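Local structure of SidF, inhibitor of growth family, member 3 (Legionella pneumophila subsp. pneumophila, 4FYE) at residues 304-309 and 394-399. The protein probably removes phosphate from phosphoinositide lipids, acting as a phosphatidylinositol phosphate phosphatase of Legionella. The protein carries 1 engineered substitution. Sequence-based numbering, arbitrary orientation.
Sequences TLAQRQ and ITIQTG
Helix segment 304-309 runs beside strand segment 394-399 in roughly the same direction, their axes 32° apart and 8.5 Å at closest approach, with Q307 and I396 in register. Q307 carries the contact. Its CG lies anti to the backbone N (chi1 -157°) and the chain bends at chi2, which brings the amide to the backbone of Q397. There it forms two hydrogen bonds with one residue. OE1 of Q307 accepts the N-H of Q397 at 2.9 Å, the donor lying in the carbonyl plane on a lone pair. NE2 of Q307 donates to O of Q397, also at 2.9 Å, and meets a lone pair of that carbonyl. Together the two bonds fix the rotation of the Q307 amide. CB of Q397 packs against this amide, 3.5 Å from Q307 OE1. One apolar contact adds to this: CB of A306 touches CD1 of I396 at 3.8 Å. The other edge of the strand is taken, since I394 and I396 form backbone hydrogen bonds with T406 and V404 of strand 402-416. The arrangement is a side-chain amide pairing with an outermost strand. It joins helix 284-311 to the edge of the four-stranded mixed sheet in the phosphatase domain.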
loop_
_atom_site.group_PDB
_atom_site.type_symbol
_atom_site.label_atom_id
_atom_site.label_comp_id
_atom_site.label_asym_id
_atom_site.label_seq_id
_atom_site.Cartn_x
_atom_site.Cartn_y
_atom_site.Cartn_z
ATOM N N THR A 304 11.786 -6.883 -1.210
ATOM C CA THR A 304 10.893 -6.290 -2.215
ATOM C C THR A 304 11.297 -4.817 -2.450
ATOM O O THR A 304 11.259 -4.377 -3.583
ATOM C CB THR A 304 9.436 -6.438 -1.748
ATOM O OG1 THR A 304 9.205 -7.816 -1.471
ATOM C CG2 THR A 304 8.365 -5.943 -2.789
ATOM N N LEU A 305 11.731 -4.054 -1.436
ATOM C CA LEU A 305 12.119 -2.709 -1.784
ATOM C C LEU A 305 13.373 -2.665 -2.646
ATOM O O LEU A 305 13.497 -1.849 -3.574
ATOM C CB LEU A 305 12.317 -1.889 -0.556
ATOM C CG LEU A 305 11.175 -1.684 0.446
ATOM C CD1 LEU A 305 11.247 -0.287 0.965
ATOM C CD2 LEU A 305 9.742 -1.928 0.033
ATOM N N ALA A 306 14.304 -3.584 -2.415
ATOM C CA ALA A 306 15.546 -3.591 -3.203
ATOM C C ALA A 306 15.252 -3.920 -4.651
ATOM O O ALA A 306 15.868 -3.360 -5.538
ATOM C CB ALA A 306 16.534 -4.591 -2.635
ATOM N N GLN A 307 14.315 -4.853 -4.895
ATOM C CA GLN A 307 13.898 -5.227 -6.289
ATOM C C GLN A 307 13.240 -4.020 -6.933
ATOM O O GLN A 307 13.473 -3.789 -8.103
ATOM C CB GLN A 307 12.922 -6.476 -6.347
ATOM C CG GLN A 307 12.904 -7.240 -7.708
ATOM C CD GLN A 307 14.136 -8.141 -7.971
ATOM O OE1 GLN A 307 14.520 -8.982 -7.144
ATOM N NE2 GLN A 307 14.743 -7.997 -9.144
ATOM N N ARG A 308 12.389 -3.271 -6.207
ATOM C CA ARG A 308 11.757 -2.091 -6.819
ATOM C C ARG A 308 12.926 -1.136 -7.285
ATOM O O ARG A 308 12.916 -0.609 -8.385
ATOM C CB ARG A 308 10.782 -1.360 -5.855
ATOM C CG ARG A 308 10.412 0.066 -6.323
ATOM C CD ARG A 308 9.186 0.784 -5.596
ATOM N NE ARG A 308 9.883 1.707 -4.851
ATOM C CZ ARG A 308 9.973 3.003 -4.955
ATOM N NH1 ARG A 308 9.126 3.793 -5.622
ATOM N NH2 ARG A 308 10.870 3.482 -4.141
ATOM N N GLN A 309 13.953 -0.998 -6.451
ATOM C CA GLN A 309 15.004 -0.084 -6.723
ATOM C C GLN A 309 15.710 -0.523 -7.997
ATOM O O GLN A 309 15.996 0.312 -8.826
ATOM C CB GLN A 309 15.942 -0.015 -5.519
ATOM C CG GLN A 309 16.974 1.091 -5.580
ATOM C CD GLN A 309 17.698 1.277 -4.258
ATOM O OE1 GLN A 309 18.830 0.856 -4.117
ATOM N NE2 GLN A 309 17.014 1.871 -3.271
ATOM N N ILE A 394 19.811 -10.685 1.277
ATOM C CA ILE A 394 18.587 -10.735 0.472
ATOM C C ILE A 394 18.853 -11.408 -0.866
ATOM O O ILE A 394 19.970 -11.722 -1.143
ATOM C CB ILE A 394 17.985 -9.289 0.357
ATOM C CG1 ILE A 394 16.670 -9.352 1.012
ATOM C CG2 ILE A 394 18.066 -8.585 -1.028
ATOM C CD1 ILE A 394 16.894 -9.396 2.498
ATOM N N THR A 395 17.831 -11.658 -1.670
ATOM C CA THR A 395 18.031 -12.281 -2.986
ATOM C C THR A 395 17.481 -11.324 -4.026
ATOM O O THR A 395 16.422 -10.787 -3.818
ATOM C CB THR A 395 17.260 -13.623 -3.071
ATOM O OG1 THR A 395 17.962 -14.580 -2.291
ATOM C CG2 THR A 395 17.180 -14.136 -4.474
ATOM N N ILE A 396 18.191 -11.115 -5.134
ATOM C CA ILE A 396 17.748 -10.195 -6.135
ATOM C C ILE A 396 17.581 -11.033 -7.372
ATOM O O ILE A 396 18.539 -11.680 -7.808
ATOM C CB ILE A 396 18.821 -9.088 -6.387
ATOM C CG1 ILE A 396 18.971 -8.176 -5.151
ATOM C CG2 ILE A 396 18.568 -8.293 -7.679
ATOM C CD1 ILE A 396 17.933 -7.132 -5.084
ATOM N N GLN A 397 16.378 -11.015 -7.932
ATOM C CA GLN A 397 16.154 -11.607 -9.265
ATOM C C GLN A 397 16.851 -10.842 -10.394
ATOM O O GLN A 397 16.522 -9.675 -10.618
ATOM C CB GLN A 397 14.678 -11.540 -9.597
ATOM C CG GLN A 397 13.793 -12.475 -8.852
ATOM C CD GLN A 397 14.348 -13.863 -8.903
ATOM O OE1 GLN A 397 14.767 -14.402 -7.865
ATOM N NE2 GLN A 397 14.418 -14.439 -10.118
ATOM N N THR A 398 17.745 -11.487 -11.144
ATOM C CA THR A 398 18.447 -10.829 -12.261
ATOM C C THR A 398 17.790 -11.086 -13.614
ATOM O O THR A 398 17.761 -10.223 -14.476
ATOM C CB THR A 398 19.925 -11.258 -12.360
ATOM O OG1 THR A 398 19.988 -12.637 -12.691
ATOM C CG2 THR A 398 20.672 -11.024 -11.045
ATOM N N GLY A 399 17.286 -12.298 -13.786
ATOM C CA GLY A 399 16.628 -12.710 -14.995
ATOM C C GLY A 399 15.645 -13.797 -14.613
ATOM O O GLY A 399 15.450 -14.095 -13.417
#